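Local atomic coordinates of alkaline serine protease (Pseudoalteromonas sp., PDB entry 1Y9Z), a protein that probably hydrolyses peptide bonds as a subtilisin-like alkaline serine protease of a cold-adapted Antarctic bacterium. Residues K304-Q318 with V331-K345. Sequence-based numbering, arbitrary orientation.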
loop_
_atom_site.group_PDB
_atom_site.type_symbol
_atom_site.label_atom_id
_atom_site.label_comp_id
_atom_site.label_asym_id
_atom_site.label_seq_id
_atom_site.Cartn_x
_atom_site.Cartn_y
_atom_site.Cartn_z
ATOM N N LYS A 304 24.143 -15.772 -8.458
ATOM C CA LYS A 304 24.538 -14.393 -8.746
ATOM C C LYS A 304 23.368 -13.458 -8.461
ATOM O O LYS A 304 23.557 -12.306 -8.069
ATOM C CB LYS A 304 24.951 -14.243 -10.212
ATOM C CG LYS A 304 26.255 -14.927 -10.577
ATOM C CD LYS A 304 26.579 -14.740 -12.054
ATOM C CE LYS A 304 26.750 -13.276 -12.421
ATOM N NZ LYS A 304 27.069 -13.118 -13.868
ATOM N N GLY A 305 22.162 -13.973 -8.679
ATOM C CA GLY A 305 20.946 -13.214 -8.445
ATOM C C GLY A 305 19.921 -14.175 -7.880
ATOM O O GLY A 305 20.005 -15.376 -8.136
ATOM N N ILE A 306 18.952 -13.668 -7.127
ATOM C CA ILE A 306 17.952 -14.541 -6.522
ATOM C C ILE A 306 16.518 -14.057 -6.702
ATOM O O ILE A 306 16.224 -12.872 -6.545
ATOM C CB ILE A 306 18.228 -14.710 -5.012
ATOM C CG1 ILE A 306 19.668 -15.183 -4.798
ATOM C CG2 ILE A 306 17.253 -15.716 -4.411
ATOM C CD1 ILE A 306 20.121 -15.150 -3.354
ATOM N N ILE A 307 15.631 -14.993 -7.029
ATOM C CA ILE A 307 14.217 -14.699 -7.214
ATOM C C ILE A 307 13.393 -15.656 -6.364
ATOM O O ILE A 307 13.337 -16.852 -6.645
ATOM C CB ILE A 307 13.777 -14.879 -8.676
ATOM C CG1 ILE A 307 14.590 -13.959 -9.590
ATOM C CG2 ILE A 307 12.291 -14.571 -8.806
ATOM C CD1 ILE A 307 14.342 -14.201 -11.066
ATOM N N VAL A 308 12.761 -15.124 -5.323
ATOM C CA VAL A 308 11.933 -15.929 -4.434
ATOM C C VAL A 308 10.471 -15.749 -4.819
ATOM O O VAL A 308 9.996 -14.619 -4.936
ATOM C CB VAL A 308 12.105 -15.489 -2.965
ATOM C CG1 VAL A 308 11.180 -16.297 -2.066
ATOM C CG2 VAL A 308 13.551 -15.659 -2.535
ATOM N N TYR A 309 9.757 -16.852 -5.032
ATOM C CA TYR A 309 8.345 -16.748 -5.372
ATOM C C TYR A 309 7.468 -17.338 -4.275
ATOM O O TYR A 309 7.870 -18.256 -3.559
ATOM C CB TYR A 309 8.035 -17.397 -6.733
ATOM C CG TYR A 309 8.238 -18.893 -6.846
ATOM C CD1 TYR A 309 9.505 -19.436 -7.060
ATOM C CD2 TYR A 309 7.148 -19.764 -6.806
ATOM C CE1 TYR A 309 9.681 -20.811 -7.240
ATOM C CE2 TYR A 309 7.312 -21.138 -6.983
ATOM C CZ TYR A 309 8.580 -21.653 -7.202
ATOM O OH TYR A 309 8.745 -23.008 -7.398
ATOM N N SER A 310 6.270 -16.784 -4.144
ATOM C CA SER A 310 5.321 -17.204 -3.121
ATOM C C SER A 310 4.932 -18.674 -3.144
ATOM O O SER A 310 4.835 -19.295 -4.204
ATOM C CB SER A 310 4.051 -16.356 -3.219
ATOM O OG SER A 310 4.348 -14.979 -3.061
ATOM N N ASN A 311 4.702 -19.221 -1.954
ATOM C CA ASN A 311 4.280 -20.606 -1.811
ATOM C C ASN A 311 2.753 -20.624 -1.828
ATOM O O ASN A 311 2.116 -19.571 -1.863
ATOM C CB ASN A 311 4.806 -21.198 -0.499
ATOM C CG ASN A 311 4.536 -20.306 0.696
ATOM O OD1 ASN A 311 3.397 -19.912 0.950
ATOM N ND2 ASN A 311 5.586 -19.985 1.442
ATOM N N SER A 312 2.168 -21.818 -1.797
ATOM C CA SER A 312 0.715 -21.963 -1.835
ATOM C C SER A 312 -0.023 -21.399 -0.620
ATOM O O SER A 312 -1.202 -21.058 -0.715
ATOM C CB SER A 312 0.343 -23.437 -2.017
ATOM O OG SER A 312 0.826 -24.216 -0.939
ATOM N N ALA A 313 0.661 -21.303 0.515
ATOM C CA ALA A 313 0.049 -20.775 1.734
ATOM C C ALA A 313 -0.333 -19.300 1.578
ATOM O O ALA A 313 -1.406 -18.876 2.009
ATOM C CB ALA A 313 0.999 -20.949 2.910
ATOM N N LEU A 314 0.562 -18.523 0.976
ATOM C CA LEU A 314 0.339 -17.098 0.732
ATOM C C LEU A 314 0.854 -16.804 -0.673
ATOM O O LEU A 314 1.922 -16.214 -0.846
ATOM C CB LEU A 314 1.098 -16.242 1.752
ATOM C CG LEU A 314 0.534 -16.136 3.171
ATOM C CD1 LEU A 314 1.478 -15.305 4.029
ATOM C CD2 LEU A 314 -0.850 -15.500 3.134
ATOM N N PRO A 315 0.089 -17.211 -1.699
ATOM C CA PRO A 315 0.436 -17.022 -3.111
ATOM C C PRO A 315 0.494 -15.583 -3.618
ATOM O O PRO A 315 1.028 -15.326 -4.698
ATOM C CB PRO A 315 -0.625 -17.847 -3.831
ATOM C CG PRO A 315 -1.819 -17.669 -2.954
ATOM C CD PRO A 315 -1.236 -17.847 -1.569
ATOM N N GLY A 316 -0.050 -14.648 -2.848
ATOM C CA GLY A 316 -0.032 -13.258 -3.271
ATOM C C GLY A 316 1.359 -12.655 -3.253
ATOM O O GLY A 316 2.313 -13.280 -2.789
ATOM N N LEU A 317 1.481 -11.431 -3.755
ATOM C CA LEU A 317 2.772 -10.760 -3.780
ATOM C C LEU A 317 3.177 -10.337 -2.370
ATOM O O LEU A 317 2.446 -9.608 -1.691
ATOM C CB LEU A 317 2.716 -9.533 -4.694
ATOM C CG LEU A 317 4.022 -8.752 -4.864
ATOM C CD1 LEU A 317 5.079 -9.636 -5.511
ATOM C CD2 LEU A 317 3.763 -7.525 -5.721
ATOM N N GLN A 318 4.339 -10.801 -1.928
ATOM C CA GLN A 318 4.823 -10.470 -0.594
ATOM C C GLN A 318 6.039 -9.545 -0.629
ATOM O O GLN A 318 6.877 -9.631 -1.529
ATOM C CB GLN A 318 5.186 -11.748 0.170
ATOM C CG GLN A 318 4.103 -12.827 0.172
ATOM C CD GLN A 318 2.787 -12.352 0.765
ATOM O OE1 GLN A 318 2.759 -11.724 1.824
ATOM N NE2 GLN A 318 1.685 -12.667 0.089
ATOM N N VAL A 331 24.093 -10.309 -2.801
ATOM C CA VAL A 331 23.713 -10.254 -4.207
ATOM C C VAL A 331 22.279 -9.738 -4.307
ATOM O O VAL A 331 21.538 -9.756 -3.321
ATOM C CB VAL A 331 23.779 -11.651 -4.864
ATOM C CG1 VAL A 331 25.180 -12.225 -4.728
ATOM C CG2 VAL A 331 22.755 -12.579 -4.224
ATOM N N PRO A 332 21.871 -9.260 -5.493
ATOM C CA PRO A 332 20.500 -8.759 -5.625
ATOM C C PRO A 332 19.471 -9.883 -5.553
ATOM O O PRO A 332 19.583 -10.890 -6.253
ATOM C CB PRO A 332 20.518 -8.057 -6.983
ATOM C CG PRO A 332 21.548 -8.832 -7.752
ATOM C CD PRO A 332 22.639 -9.039 -6.732
ATOM N N SER A 333 18.479 -9.711 -4.687
ATOM C CA SER A 333 17.422 -10.701 -4.533
ATOM C C SER A 333 16.069 -9.996 -4.541
ATOM O O SER A 333 15.936 -8.881 -4.032
ATOM C CB SER A 333 17.624 -11.498 -3.237
ATOM O OG SER A 333 17.680 -10.657 -2.099
ATOM N N VAL A 334 15.073 -10.649 -5.132
ATOM C CA VAL A 334 13.737 -10.077 -5.240
ATOM C C VAL A 334 12.638 -11.068 -4.871
ATOM O O VAL A 334 12.888 -12.265 -4.716
ATOM C CB VAL A 334 13.472 -9.578 -6.680
ATOM C CG1 VAL A 334 14.537 -8.569 -7.086
ATOM C CG2 VAL A 334 13.460 -10.756 -7.649
ATOM N N SER A 335 11.418 -10.551 -4.744
ATOM C CA SER A 335 10.254 -11.357 -4.398
ATOM C C SER A 335 9.142 -11.165 -5.429
ATOM O O SER A 335 8.845 -10.040 -5.824
ATOM C CB SER A 335 9.742 -10.957 -3.010
ATOM O OG SER A 335 8.488 -11.555 -2.724
ATOM N N VAL A 336 8.537 -12.267 -5.866
ATOM C CA VAL A 336 7.443 -12.226 -6.834
ATOM C C VAL A 336 6.327 -13.150 -6.348
ATOM O O VAL A 336 6.568 -14.029 -5.517
ATOM C CB VAL A 336 7.898 -12.685 -8.247
ATOM C CG1 VAL A 336 8.986 -11.759 -8.779
ATOM C CG2 VAL A 336 8.399 -14.119 -8.197
ATOM N N ASP A 337 5.113 -12.963 -6.860
ATOM C CA ASP A 337 4.001 -13.806 -6.431
ATOM C C ASP A 337 4.112 -15.205 -7.029
ATOM O O ASP A 337 4.966 -15.456 -7.883
ATOM C CB ASP A 337 2.649 -13.144 -6.761
ATOM C CG ASP A 337 2.384 -13.019 -8.248
ATOM O OD1 ASP A 337 1.489 -12.227 -8.612
ATOM O OD2 ASP A 337 3.040 -13.713 -9.050
ATOM N N ARG A 338 3.262 -16.121 -6.575
ATOM C CA ARG A 338 3.328 -17.498 -7.053
ATOM C C ARG A 338 3.097 -17.674 -8.546
ATOM O O ARG A 338 3.816 -18.431 -9.200
ATOM C CB ARG A 338 2.348 -18.379 -6.274
ATOM C CG ARG A 338 2.524 -19.862 -6.566
ATOM C CD ARG A 338 1.709 -20.723 -5.619
ATOM N NE ARG A 338 1.971 -22.147 -5.820
ATOM C CZ ARG A 338 3.129 -22.743 -5.553
ATOM N NH1 ARG A 338 4.147 -22.044 -5.068
ATOM N NH2 ARG A 338 3.272 -24.044 -5.772
ATOM N N ALA A 339 2.100 -16.986 -9.090
ATOM C CA ALA A 339 1.799 -17.095 -10.513
ATOM C C ALA A 339 3.027 -16.742 -11.343
ATOM O O ALA A 339 3.361 -17.433 -12.307
ATOM C CB ALA A 339 0.640 -16.178 -10.876
ATOM N N THR A 340 3.698 -15.662 -10.960
ATOM C CA THR A 340 4.890 -15.218 -11.667
ATOM C C THR A 340 6.021 -16.232 -11.514
ATOM O O THR A 340 6.743 -16.513 -12.469
ATOM C CB THR A 340 5.347 -13.842 -11.147
ATOM O OG1 THR A 340 4.309 -12.882 -11.385
ATOM C CG2 THR A 340 6.614 -13.391 -11.858
ATOM N N GLY A 341 6.166 -16.786 -10.314
ATOM C CA GLY A 341 7.208 -17.768 -10.076
ATOM C C GLY A 341 7.008 -19.020 -10.910
ATOM O O GLY A 341 7.973 -19.612 -11.396
ATOM N N LEU A 342 5.754 -19.427 -11.082
ATOM C CA LEU A 342 5.455 -20.617 -11.872
ATOM C C LEU A 342 5.679 -20.342 -13.354
ATOM O O LEU A 342 6.085 -21.231 -14.104
ATOM C CB LEU A 342 4.012 -21.069 -11.633
ATOM C CG LEU A 342 3.672 -21.523 -10.211
ATOM C CD1 LEU A 342 2.223 -21.983 -10.160
ATOM C CD2 LEU A 342 4.600 -22.651 -9.784
ATOM N N ALA A 343 5.415 -19.110 -13.772
ATOM C CA ALA A 343 5.602 -18.728 -15.165
ATOM C C ALA A 343 7.090 -18.743 -15.494
ATOM O O ALA A 343 7.491 -19.114 -16.598
ATOM C CB ALA A 343 5.020 -17.340 -15.414
ATOM N N LEU A 344 7.907 -18.343 -14.525
ATOM C CA LEU A 344 9.352 -18.316 -14.705
ATOM C C LEU A 344 9.922 -19.722 -14.873
ATOM O O LEU A 344 11.008 -19.893 -15.425
ATOM C CB LEU A 344 10.021 -17.615 -13.518
ATOM C CG LEU A 344 9.825 -16.097 -13.459
ATOM C CD1 LEU A 344 10.330 -15.557 -12.130
ATOM C CD2 LEU A 344 10.561 -15.444 -14.625
ATOM N N LYS A 345 9.188 -20.724 -14.396
ATOM C CA LYS A 345 9.627 -22.113 -14.510
ATOM C C LYS A 345 9.813 -22.495 -15.974
ATOM O O LYS A 345 10.713 -23.265 -16.317
ATOM C CB LYS A 345 8.601 -23.058 -13.880
ATOM C CG LYS A 345 8.617 -23.106 -12.363
ATOM C CD LYS A 345 7.530 -24.045 -11.849
ATOM C CE LYS A 345 7.630 -24.257 -10.348
ATOM N NZ LYS A 345 8.877 -24.973 -9.970
HETATM O O HOH W 1 6.070 -12.819 -2.934
HETATM O O HOH W 2 0.009 -15.695 -7.365
#
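Tyr309 of strand 305-309 lies against Arg338 and Gly341 of helix 338-345, a worked case of a strand residue filling the angle between a neighbouring strand and its following helix. Tyr309 CB wedges between strand 333-336 and helix 338-345, 3.6 Å from Val336 CG2 and 3.5 Å from Gly341 CA. With chi1 at 65°, CG stands between the backbone N and the carbonyl carbon, and the ring runs over the glycine: CG, CD1 and CD2 all lie against Gly341 CA, and Gly341 C sits over one face, offset toward the rim. Further out, CE2 comes obliquely to Arg338 NH1 and to Leu342 CD2, CZ meets Lys345 CE, and Tyr309 OH ends 3.2 Å from Lys345 NZ; Glu259 takes both tips, by a hydrogen bond and a salt bridge respectively.

Arg338, extended from CG to NE, lays its guanidinium 26° from the plane of that ring. Arg338 NH1 donates in plane to a lone pair of Ser310 O (3.0 Å) and also pairs with Glu280, while Ser312 N lies over one guanidinium face. At the other end of the residue, Arg338 N gives a nearly straight bond (174°) to Pro315 O. Asp337 caps the helix through OD2, which accepts from Thr340 N and OG1. Ser335 OG reaches Gln318 O at 2.8 Å, and a water joins it to Ser310 OG and Gln318 N.

Behind this end, parallel strands 305-309 and 333-336 exchange backbone bonds from Ile306 to Ser310. In what is evidently the inserted beta-barrel domain, strand 305-309 lies between 275-280 and 333-336, the latter also pairing with 232-240, while helix 338-345 packs over the face bearing Ile307 and Tyr309.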